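Local coordinates for putative lipoprotein (PDB 3QNK) that probably binds glycans at the outer membrane for uptake, as a surface lipoprotein of the SusD family, at residues 71-76 / 499-504; 78-83 / 119-124; 128-133 / 142-147. All coordinates share one frame; numbering follows the deposited sequence.

Overall arrangement
Contact 1 brings a loop in the N-terminal part of the chain, 71-76, just ahead of helix 76-93, against 499-504 near the C terminus, closing a loop of 422 residues. Contacts 2 and 3 both lie within that loop and follow one another without crossing. Contact 2 pairs helix 76-93 with helix 101-126; contact 3 then draws together the two arms of the connection leading to helix 149-166. Their centres are about 12 Å apart, and Y81 and Y119 of contact 2 bond through their hydroxyls to the backbone of contact 3. V76 joins contact 1 to M122 of contact 2. Through contact 1 and the touch of V500 on R146, the C-terminal tail packs against the helical N-terminal region.

Contact 1: residues 71-76 / 499-504; sequences PQDDDV and PVPHDE
P71 and P499 mark the closest backbone approach of the two segments, their CA atoms 5.5 Å apart. Neither segment is a strand here. Residues 71-76 form a loop whose end, from D73 to V76, is a type I' beta turn leading into helix 76-93, and D74 and D75 take the left-handed backbone angles that such a turn requires. Residues 499-504 run extended as far as P501, which stands at the N-cap position of helix 502-507. Three of the four touching residues are prolines, which have no backbone N-H to offer; the proline pairs meet through carbon atoms, and no polar bond joins the two segments. The side chain of P71 points toward the other segment, and its CB rests 3.7 Å from CG of P499. The far end of the same ring reaches the second proline, with CG of P71 4.2 Å from CG of P501. In the alpha-alpha superhelix of this SusD-like protein, the contact lays the C-terminal tail against the entry to helix 76-93, and W77 of that helix carries V500 and E504. D73 stands perpendicular to P501, its OD2 lying 3.3 Å from CG of P501. With chi1 at 64°, CG of D73 sits between the backbone N and the carbonyl carbon, which brings the carboxylate to the backbone N of D75 and alongside P501. OD1 of D73 accepts a weak bond of 3.3 Å from that N of D75, in the manner of an Asx turn. OD2 bonds to the hydroxyl of Y126 on helix 101-126. Beyond the prolines, D74 makes salt bridges to R42 and R125, and OD1 of D503 bonds to S57 of the second subunit.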
loop_
_atom_site.group_PDB
_atom_site.type_symbol
_atom_site.label_atom_id
_atom_site.label_comp_id
_atom_site.label_asym_id
_atom_site.label_seq_id
_atom_site.Cartn_x
_atom_site.Cartn_y
_atom_site.Cartn_z
ATOM N N PRO B 71 9.955 -10.574 2.848
ATOM C CA PRO B 71 9.808 -11.327 1.598
ATOM C C PRO B 71 10.307 -10.641 0.340
ATOM O O PRO B 71 10.641 -11.334 -0.622
ATOM C CB PRO B 71 8.306 -11.602 1.515
ATOM C CG PRO B 71 7.678 -10.616 2.345
ATOM C CD PRO B 71 8.649 -10.099 3.336
ATOM N N GLN B 72 10.313 -9.311 0.322
ATOM C CA GLN B 72 10.684 -8.460 -0.810
ATOM C C GLN B 72 9.929 -8.898 -2.073
ATOM O O GLN B 72 10.506 -9.036 -3.153
ATOM C CB GLN B 72 12.208 -8.404 -0.995
ATOM C CG GLN B 72 12.881 -7.815 0.245
ATOM C CD GLN B 72 14.321 -7.422 0.152
ATOM O OE1 GLN B 72 15.002 -7.520 -0.885
ATOM N NE2 GLN B 72 14.793 -6.922 1.270
ATOM N N ASP B 73 8.603 -9.108 -1.903
ATOM C CA ASP B 73 7.644 -9.571 -2.917
ATOM C C ASP B 73 7.056 -8.413 -3.701
ATOM O O ASP B 73 6.242 -8.626 -4.601
ATOM C CB ASP B 73 6.517 -10.375 -2.239
ATOM C CG ASP B 73 5.627 -9.615 -1.265
ATOM O OD1 ASP B 73 6.118 -8.637 -0.641
ATOM O OD2 ASP B 73 4.430 -9.996 -1.130
ATOM N N ASP B 74 7.481 -7.182 -3.354
ATOM C CA ASP B 74 7.074 -5.918 -3.965
ATOM C C ASP B 74 5.586 -5.672 -3.721
ATOM O O ASP B 74 4.921 -5.033 -4.543
ATOM C CB ASP B 74 7.411 -5.911 -5.473
ATOM C CG ASP B 74 8.829 -6.359 -5.812
ATOM O OD1 ASP B 74 9.771 -6.023 -5.029
ATOM O OD2 ASP B 74 9.003 -7.035 -6.858
ATOM N N ASP B 75 5.059 -6.212 -2.595
ATOM C CA ASP B 75 3.673 -6.118 -2.115
ATOM C C ASP B 75 2.683 -6.637 -3.129
ATOM O O ASP B 75 1.517 -6.201 -3.127
ATOM C CB ASP B 75 3.338 -4.661 -1.736
ATOM C CG ASP B 75 4.220 -4.087 -0.634
ATOM O OD1 ASP B 75 4.164 -4.605 0.505
ATOM O OD2 ASP B 75 4.918 -3.085 -0.894
ATOM N N VAL B 76 3.132 -7.583 -4.000
ATOM C CA VAL B 76 2.279 -8.103 -5.071
ATOM C C VAL B 76 1.062 -8.873 -4.491
ATOM O O VAL B 76 -0.049 -8.625 -4.945
ATOM C CB VAL B 76 3.060 -8.881 -6.148
ATOM C CG1 VAL B 76 2.117 -9.662 -7.091
ATOM C CG2 VAL B 76 3.898 -7.903 -6.968
ATOM N N PRO B 499 8.553 -15.818 -1.336
ATOM C CA PRO B 499 7.841 -16.225 -0.096
ATOM C C PRO B 499 6.503 -15.513 0.041
ATOM O O PRO B 499 6.328 -14.378 -0.427
ATOM C CB PRO B 499 8.792 -15.821 1.041
ATOM C CG PRO B 499 9.750 -14.900 0.482
ATOM C CD PRO B 499 9.740 -14.987 -1.020
ATOM N N VAL B 500 5.537 -16.219 0.605
ATOM C CA VAL B 500 4.248 -15.623 0.923
ATOM C C VAL B 500 4.533 -14.780 2.181
ATOM O O VAL B 500 5.216 -15.276 3.094
ATOM C CB VAL B 500 3.125 -16.686 1.120
ATOM C CG1 VAL B 500 1.841 -16.059 1.657
ATOM C CG2 VAL B 500 2.857 -17.469 -0.166
ATOM N N PRO B 501 4.097 -13.504 2.242
ATOM C CA PRO B 501 4.360 -12.686 3.449
ATOM C C PRO B 501 3.926 -13.383 4.748
ATOM O O PRO B 501 2.857 -13.972 4.800
ATOM C CB PRO B 501 3.543 -11.430 3.177
ATOM C CG PRO B 501 3.539 -11.342 1.718
ATOM C CD PRO B 501 3.343 -12.732 1.248
ATOM N N HIS B 502 4.801 -13.381 5.750
ATOM C CA HIS B 502 4.632 -14.039 7.052
ATOM C C HIS B 502 3.305 -13.761 7.725
ATOM O O HIS B 502 2.676 -14.693 8.230
ATOM C CB HIS B 502 5.749 -13.606 7.992
ATOM C CG HIS B 502 5.682 -14.226 9.356
ATOM N ND1 HIS B 502 6.042 -15.550 9.572
ATOM C CD2 HIS B 502 5.286 -13.684 10.534
ATOM C CE1 HIS B 502 5.914 -15.744 10.867
ATOM N NE2 HIS B 502 5.440 -14.658 11.485
ATOM N N ASP B 503 2.894 -12.483 7.765
ATOM C CA ASP B 503 1.671 -12.075 8.449
ATOM C C ASP B 503 0.450 -12.700 7.814
ATOM O O ASP B 503 -0.525 -12.972 8.514
ATOM C CB ASP B 503 1.554 -10.542 8.492
ATOM C CG ASP B 503 2.434 -9.860 9.528
ATOM O OD1 ASP B 503 3.096 -10.583 10.323
ATOM O OD2 ASP B 503 2.430 -8.605 9.576
ATOM N N GLU B 504 0.525 -12.973 6.501
ATOM C CA GLU B 504 -0.544 -13.599 5.730
ATOM C C GLU B 504 -0.698 -15.077 6.139
ATOM O O GLU B 504 -1.823 -15.548 6.352
ATOM C CB GLU B 504 -0.246 -13.454 4.241
ATOM C CG GLU B 504 -1.487 -13.365 3.387
ATOM C CD GLU B 504 -2.284 -12.076 3.438
ATOM O OE1 GLU B 504 -1.748 -11.055 3.930
ATOM O OE2 GLU B 504 -3.436 -12.083 2.941
#

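Contact 2: residues 78-83 / 119-124; sequences EDYYVK and YFEMVK. With ACT (acetate ion), chain I.
The Y81 ring carries M122 on one face: the selenium atom SE, present because the residue is a selenomethionine, lies 3.8 Å from the ring centroid, displaced toward the rim, in a Met-aromatic contact. The bend at chi3 of M122 (-86°) lays the methyl CE over the same face as a CH-pi contact, 4.2 Å from the centroid. The Y80 ring has the aliphatic CE of K83, from its own helix, centred over one face, while oxygen OXT of a bound acetate lies at its edge, near the ring plane. E121 approaches Y80 obliquely, its CB 3.6 Å from CE2, with carboxylate and ring planes 49° apart. CB of Y80 packs 3.6 Å from CG of M122. Separately, CE1 of Y81 comes within 4.1 Å of CE1 of Y119, whose side chain crosses it at about a right angle. The two short helical segments are antiparallel, their directions 152° apart and their axes 9.8 Å from each other, a helical hairpin within a TPR-like alpha-alpha superhelix. The hydroxyls of Y81 and Y119 accept from the backbone N-H groups of I130 and L132. The hydroxyl of Y80 donates to OXT of the acetate at 3.0 Å, and as modelled the acetate methyl faces E121. A phosphate lies about 3 Å from the E121 side chain; both ions probably come from the crystallisation liquor. Together they suggest a small site that accepts anions near the Y80 hydroxyl, where R125, in a salt bridge with E121, probably offsets the charge of that carboxylate.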
loop_
_atom_site.group_PDB
_atom_site.type_symbol
_atom_site.label_atom_id
_atom_site.label_comp_id
_atom_site.label_asym_id
_atom_site.label_seq_id
_atom_site.Cartn_x
_atom_site.Cartn_y
_atom_site.Cartn_z
ATOM N N GLU B 78 -0.530 -8.496 -1.499
ATOM C CA GLU B 78 -1.389 -7.469 -0.914
ATOM C C GLU B 78 -2.163 -6.651 -1.974
ATOM O O GLU B 78 -3.403 -6.557 -1.917
ATOM C CB GLU B 78 -0.524 -6.513 -0.084
ATOM C CG GLU B 78 -1.301 -5.545 0.797
ATOM C CD GLU B 78 -0.476 -4.521 1.550
ATOM O OE1 GLU B 78 0.737 -4.755 1.768
ATOM O OE2 GLU B 78 -1.061 -3.491 1.956
ATOM N N ASP B 79 -1.419 -6.074 -2.935
ATOM C CA ASP B 79 -1.943 -5.192 -3.953
ATOM C C ASP B 79 -2.805 -5.859 -5.021
ATOM O O ASP B 79 -3.814 -5.284 -5.449
ATOM C CB ASP B 79 -0.772 -4.464 -4.642
ATOM C CG ASP B 79 0.034 -3.493 -3.781
ATOM O OD1 ASP B 79 -0.450 -3.116 -2.686
ATOM O OD2 ASP B 79 1.142 -3.097 -4.209
ATOM N N TYR B 80 -2.390 -7.007 -5.497
ATOM C CA TYR B 80 -3.033 -7.655 -6.616
ATOM C C TYR B 80 -4.367 -8.315 -6.254
ATOM O O TYR B 80 -5.227 -8.416 -7.124
ATOM C CB TYR B 80 -2.048 -8.613 -7.295
ATOM C CG TYR B 80 -1.168 -7.855 -8.262
ATOM C CD1 TYR B 80 -0.214 -6.948 -7.805
ATOM C CD2 TYR B 80 -1.399 -7.910 -9.628
ATOM C CE1 TYR B 80 0.544 -6.183 -8.690
ATOM C CE2 TYR B 80 -0.669 -7.128 -10.519
ATOM C CZ TYR B 80 0.315 -6.279 -10.048
ATOM O OH TYR B 80 1.044 -5.526 -10.938
ATOM N N TYR B 81 -4.600 -8.653 -4.963
ATOM C CA TYR B 81 -5.910 -9.185 -4.571
ATOM C C TYR B 81 -6.952 -8.082 -4.576
ATOM O O TYR B 81 -8.113 -8.358 -4.885
ATOM C CB TYR B 81 -5.857 -9.927 -3.236
ATOM C CG TYR B 81 -5.434 -11.366 -3.413
ATOM C CD1 TYR B 81 -6.210 -12.256 -4.154
ATOM C CD2 TYR B 81 -4.239 -11.835 -2.872
ATOM C CE1 TYR B 81 -5.808 -13.575 -4.357
ATOM C CE2 TYR B 81 -3.827 -13.161 -3.058
ATOM C CZ TYR B 81 -4.615 -14.025 -3.805
ATOM O OH TYR B 81 -4.224 -15.328 -3.986
ATOM N N VAL B 82 -6.526 -6.826 -4.348
ATOM C CA VAL B 82 -7.402 -5.629 -4.405
ATOM C C VAL B 82 -7.872 -5.460 -5.851
ATOM O O VAL B 82 -9.065 -5.261 -6.102
ATOM C CB VAL B 82 -6.677 -4.355 -3.882
ATOM C CG1 VAL B 82 -7.522 -3.110 -4.085
ATOM C CG2 VAL B 82 -6.294 -4.484 -2.416
ATOM N N LYS B 83 -6.917 -5.588 -6.810
ATOM C CA LYS B 83 -7.127 -5.480 -8.259
ATOM C C LYS B 83 -8.092 -6.549 -8.712
ATOM O O LYS B 83 -9.040 -6.263 -9.450
ATOM C CB LYS B 83 -5.793 -5.599 -9.023
ATOM C CG LYS B 83 -4.768 -4.555 -8.649
ATOM C CD LYS B 83 -3.529 -4.719 -9.519
ATOM C CE LYS B 83 -2.339 -4.018 -8.924
ATOM N NZ LYS B 83 -2.425 -2.522 -9.018
ATOM N N TYR B 119 -3.744 -12.083 -11.975
ATOM C CA TYR B 119 -3.430 -13.368 -11.368
ATOM C C TYR B 119 -2.088 -13.897 -11.862
ATOM O O TYR B 119 -1.338 -14.477 -11.065
ATOM C CB TYR B 119 -4.517 -14.396 -11.621
ATOM C CG TYR B 119 -5.542 -14.493 -10.503
ATOM C CD1 TYR B 119 -5.184 -14.955 -9.237
ATOM C CD2 TYR B 119 -6.881 -14.190 -10.728
ATOM C CE1 TYR B 119 -6.120 -15.047 -8.210
ATOM C CE2 TYR B 119 -7.826 -14.295 -9.712
ATOM C CZ TYR B 119 -7.437 -14.703 -8.453
ATOM O OH TYR B 119 -8.372 -14.797 -7.463
ATOM N N PHE B 120 -1.749 -13.662 -13.153
ATOM C CA PHE B 120 -0.465 -14.107 -13.702
ATOM C C PHE B 120 0.690 -13.424 -12.992
ATOM O O PHE B 120 1.669 -14.095 -12.734
ATOM C CB PHE B 120 -0.375 -13.877 -15.214
ATOM C CG PHE B 120 0.867 -14.429 -15.892
ATOM C CD1 PHE B 120 1.317 -15.721 -15.622
ATOM C CD2 PHE B 120 1.541 -13.685 -16.858
ATOM C CE1 PHE B 120 2.453 -16.231 -16.272
ATOM C CE2 PHE B 120 2.661 -14.210 -17.519
ATOM C CZ PHE B 120 3.108 -15.471 -17.220
ATOM N N GLU B 121 0.567 -12.131 -12.617
ATOM C CA GLU B 121 1.616 -11.428 -11.857
ATOM C C GLU B 121 1.880 -12.084 -10.508
ATOM O O GLU B 121 3.027 -12.114 -10.048
ATOM C CB GLU B 121 1.288 -9.957 -11.622
ATOM C CG GLU B 121 1.984 -9.034 -12.604
ATOM C CD GLU B 121 3.483 -9.193 -12.788
ATOM O OE1 GLU B 121 4.205 -9.158 -11.769
ATOM O OE2 GLU B 121 3.938 -9.322 -13.950
HETATM N N MSE B 122 0.830 -12.628 -9.889
HETATM C CA MSE B 122 0.943 -13.314 -8.612
HETATM C C MSE B 122 1.505 -14.711 -8.804
HETATM O O MSE B 122 2.464 -15.078 -8.124
HETATM C CB MSE B 122 -0.423 -13.375 -7.917
HETATM C CG MSE B 122 -0.904 -12.007 -7.448
HETATM SE SE MSE B 122 -2.408 -12.166 -6.274
HETATM C CE MSE B 122 -3.734 -12.209 -7.527
ATOM N N VAL B 123 0.923 -15.489 -9.728
ATOM C CA VAL B 123 1.314 -16.877 -9.990
ATOM C C VAL B 123 2.771 -16.976 -10.420
ATOM O O VAL B 123 3.475 -17.843 -9.890
ATOM C CB VAL B 123 0.352 -17.581 -10.985
ATOM C CG1 VAL B 123 0.833 -18.982 -11.346
ATOM C CG2 VAL B 123 -1.043 -17.653 -10.389
ATOM N N LYS B 124 3.256 -16.077 -11.314
ATOM C CA LYS B 124 4.659 -16.116 -11.771
ATOM C C LYS B 124 5.657 -15.903 -10.583
ATOM O O LYS B 124 6.811 -16.295 -10.689
ATOM C CB LYS B 124 4.934 -15.146 -12.947
ATOM C CG LYS B 124 4.772 -13.662 -12.635
ATOM C CD LYS B 124 5.342 -12.773 -13.758
ATOM C CE LYS B 124 4.400 -12.469 -14.900
ATOM N NZ LYS B 124 5.153 -12.179 -16.169
HETATM C C ACT I . 1.465 -6.058 -14.900
HETATM O O ACT I . 2.309 -5.277 -15.432
HETATM O OXT ACT I . 0.611 -5.662 -13.936
HETATM C CH3 ACT I . 1.553 -7.438 -15.565
#

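Contact 3: residues 128-133 / 142-147; sequences GVILLD and WEIPRS
R146 and G128 join the two arms of an irregular connection between helix 101-126 and helix 149-166, two helices of the superhelical fold. The carbonyl oxygen of G128 is gripped side-on by two nitrogens of the R146 guanidinium group, NE at 2.8 Å and NH2 at 2.9 Å. It lies in the guanidinium plane, but the two N-H groups use it differently: NH2 is aimed at a lone pair in the carbonyl plane, whereas NE sits 46° above that plane. A bend at chi3 (65°) brings the arginine head round to this oxygen. The group is held further by the C-terminal tail, where NH1 donates to O of K512 and NH2 also to OD1 of N514, which together would fix its rotation. One residue on, the backbone N of S147 donates to O of V129 at 2.8 Å, close to straight at 166°. Three successive backbone N-H groups in the first arm each find a different acceptor. Those of I130 and L132 go to tyrosine hydroxyls of the neighbouring helices, whereas the backbone N of L131 donates to a water oxygen 3.0 Å from that N. This water donates in turn to O of P145 at 2.7 Å and is also bonded to OG of S147, bridging L131 to P145 and S147. The side chain of L131 packs on S147 as well, its CD1 3.6 Å from OG. W142 and E143, earlier in the second arm, pack on D248 and Y250 of the second subunit. Apolar contacts add to the join: the side chains of I130 and I144 are roughly perpendicular, with CG2 of I130 3.6 Å from CG2 of I144, and CD2 of L132 rests 4.0 Å from CD1 of I144.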
loop_
_atom_site.group_PDB
_atom_site.type_symbol
_atom_site.label_atom_id
_atom_site.label_comp_id
_atom_site.label_asym_id
_atom_site.label_seq_id
_atom_site.Cartn_x
_atom_site.Cartn_y
_atom_site.Cartn_z
ATOM N N GLY B 128 1.282 -21.309 -6.732
ATOM C CA GLY B 128 -0.134 -21.407 -6.406
ATOM C C GLY B 128 -0.575 -20.277 -5.489
ATOM O O GLY B 128 0.165 -19.878 -4.585
ATOM N N VAL B 129 -1.749 -19.704 -5.745
ATOM C CA VAL B 129 -2.328 -18.607 -4.939
ATOM C C VAL B 129 -3.797 -18.963 -4.551
ATOM O O VAL B 129 -4.305 -20.013 -4.948
ATOM C CB VAL B 129 -2.263 -17.232 -5.685
ATOM C CG1 VAL B 129 -0.832 -16.804 -5.967
ATOM C CG2 VAL B 129 -3.104 -17.243 -6.966
ATOM N N ILE B 130 -4.483 -18.072 -3.818
ATOM C CA ILE B 130 -5.895 -18.253 -3.482
ATOM C C ILE B 130 -6.701 -17.826 -4.699
ATOM O O ILE B 130 -6.634 -16.656 -5.096
ATOM C CB ILE B 130 -6.319 -17.463 -2.208
ATOM C CG1 ILE B 130 -5.532 -17.908 -0.960
ATOM C CG2 ILE B 130 -7.841 -17.565 -2.019
ATOM C CD1 ILE B 130 -5.489 -16.914 0.057
ATOM N N LEU B 131 -7.452 -18.761 -5.300
ATOM C CA LEU B 131 -8.261 -18.424 -6.469
ATOM C C LEU B 131 -9.627 -17.930 -6.020
ATOM O O LEU B 131 -10.353 -18.641 -5.326
ATOM C CB LEU B 131 -8.386 -19.599 -7.452
ATOM C CG LEU B 131 -7.091 -20.039 -8.132
ATOM C CD1 LEU B 131 -7.312 -21.314 -8.930
ATOM C CD2 LEU B 131 -6.523 -18.941 -9.000
ATOM N N LEU B 132 -9.944 -16.679 -6.372
ATOM C CA LEU B 132 -11.202 -16.014 -6.054
ATOM C C LEU B 132 -11.882 -15.530 -7.331
ATOM O O LEU B 132 -11.280 -14.798 -8.120
ATOM C CB LEU B 132 -10.975 -14.833 -5.097
ATOM C CG LEU B 132 -10.365 -15.139 -3.749
ATOM C CD1 LEU B 132 -10.189 -13.900 -2.969
ATOM C CD2 LEU B 132 -11.236 -16.072 -2.950
ATOM N N ASP B 133 -13.127 -15.949 -7.529
ATOM C CA ASP B 133 -13.940 -15.596 -8.696
ATOM C C ASP B 133 -15.131 -14.729 -8.271
ATOM O O ASP B 133 -15.933 -14.311 -9.119
ATOM C CB ASP B 133 -14.434 -16.870 -9.420
ATOM C CG ASP B 133 -15.289 -17.832 -8.577
ATOM O OD1 ASP B 133 -15.295 -17.698 -7.326
ATOM O OD2 ASP B 133 -15.894 -18.757 -9.159
ATOM N N TRP B 142 -13.371 -17.318 5.130
ATOM C CA TRP B 142 -12.165 -16.701 4.604
ATOM C C TRP B 142 -10.925 -17.554 4.758
ATOM O O TRP B 142 -9.892 -17.199 4.190
ATOM C CB TRP B 142 -11.964 -15.345 5.244
ATOM C CG TRP B 142 -12.988 -14.341 4.796
ATOM C CD1 TRP B 142 -14.317 -14.311 5.129
ATOM C CD2 TRP B 142 -12.753 -13.193 3.966
ATOM N NE1 TRP B 142 -14.929 -13.234 4.531
ATOM C CE2 TRP B 142 -13.987 -12.514 3.834
ATOM C CE3 TRP B 142 -11.600 -12.648 3.356
ATOM C CZ2 TRP B 142 -14.102 -11.313 3.124
ATOM C CZ3 TRP B 142 -11.732 -11.517 2.564
ATOM C CH2 TRP B 142 -12.966 -10.858 2.452
ATOM N N GLU B 143 -11.014 -18.693 5.461
ATOM C CA GLU B 143 -9.867 -19.577 5.548
ATOM C C GLU B 143 -9.892 -20.434 4.278
ATOM O O GLU B 143 -10.516 -21.495 4.209
ATOM C CB GLU B 143 -9.822 -20.375 6.860
ATOM C CG GLU B 143 -9.520 -19.510 8.082
ATOM C CD GLU B 143 -8.361 -19.908 8.984
ATOM O OE1 GLU B 143 -8.040 -21.117 9.050
ATOM O OE2 GLU B 143 -7.818 -19.014 9.677
ATOM N N ILE B 144 -9.306 -19.872 3.230
ATOM C CA ILE B 144 -9.223 -20.478 1.920
ATOM C C ILE B 144 -7.764 -20.825 1.638
ATOM O O ILE B 144 -6.908 -19.936 1.686
ATOM C CB ILE B 144 -9.817 -19.567 0.813
ATOM C CG1 ILE B 144 -11.231 -19.110 1.153
ATOM C CG2 ILE B 144 -9.777 -20.263 -0.547
ATOM C CD1 ILE B 144 -11.582 -17.791 0.612
ATOM N N PRO B 145 -7.458 -22.119 1.349
ATOM C CA PRO B 145 -6.071 -22.480 1.048
ATOM C C PRO B 145 -5.663 -22.042 -0.344
ATOM O O PRO B 145 -6.500 -21.750 -1.192
ATOM C CB PRO B 145 -6.093 -24.008 1.145
ATOM C CG PRO B 145 -7.463 -24.396 0.797
ATOM C CD PRO B 145 -8.351 -23.300 1.275
ATOM N N ARG B 146 -4.369 -22.045 -0.587
ATOM C CA ARG B 146 -3.823 -21.782 -1.908
ATOM C C ARG B 146 -4.175 -22.950 -2.825
ATOM O O ARG B 146 -4.189 -24.091 -2.389
ATOM C CB ARG B 146 -2.305 -21.627 -1.827
ATOM C CG ARG B 146 -1.829 -20.426 -1.045
ATOM C CD ARG B 146 -0.366 -20.544 -0.713
ATOM N NE ARG B 146 0.466 -20.516 -1.917
ATOM C CZ ARG B 146 1.742 -20.877 -1.956
ATOM N NH1 ARG B 146 2.355 -21.280 -0.857
ATOM N NH2 ARG B 146 2.416 -20.828 -3.096
ATOM N N SER B 147 -4.505 -22.675 -4.074
ATOM C CA SER B 147 -4.745 -23.729 -5.045
ATOM C C SER B 147 -3.381 -24.151 -5.587
ATOM O O SER B 147 -2.353 -23.495 -5.292
ATOM C CB SER B 147 -5.658 -23.235 -6.161
ATOM O OG SER B 147 -6.879 -22.751 -5.622
HETATM O O HOH W 1 -7.725 -21.140 -3.534
#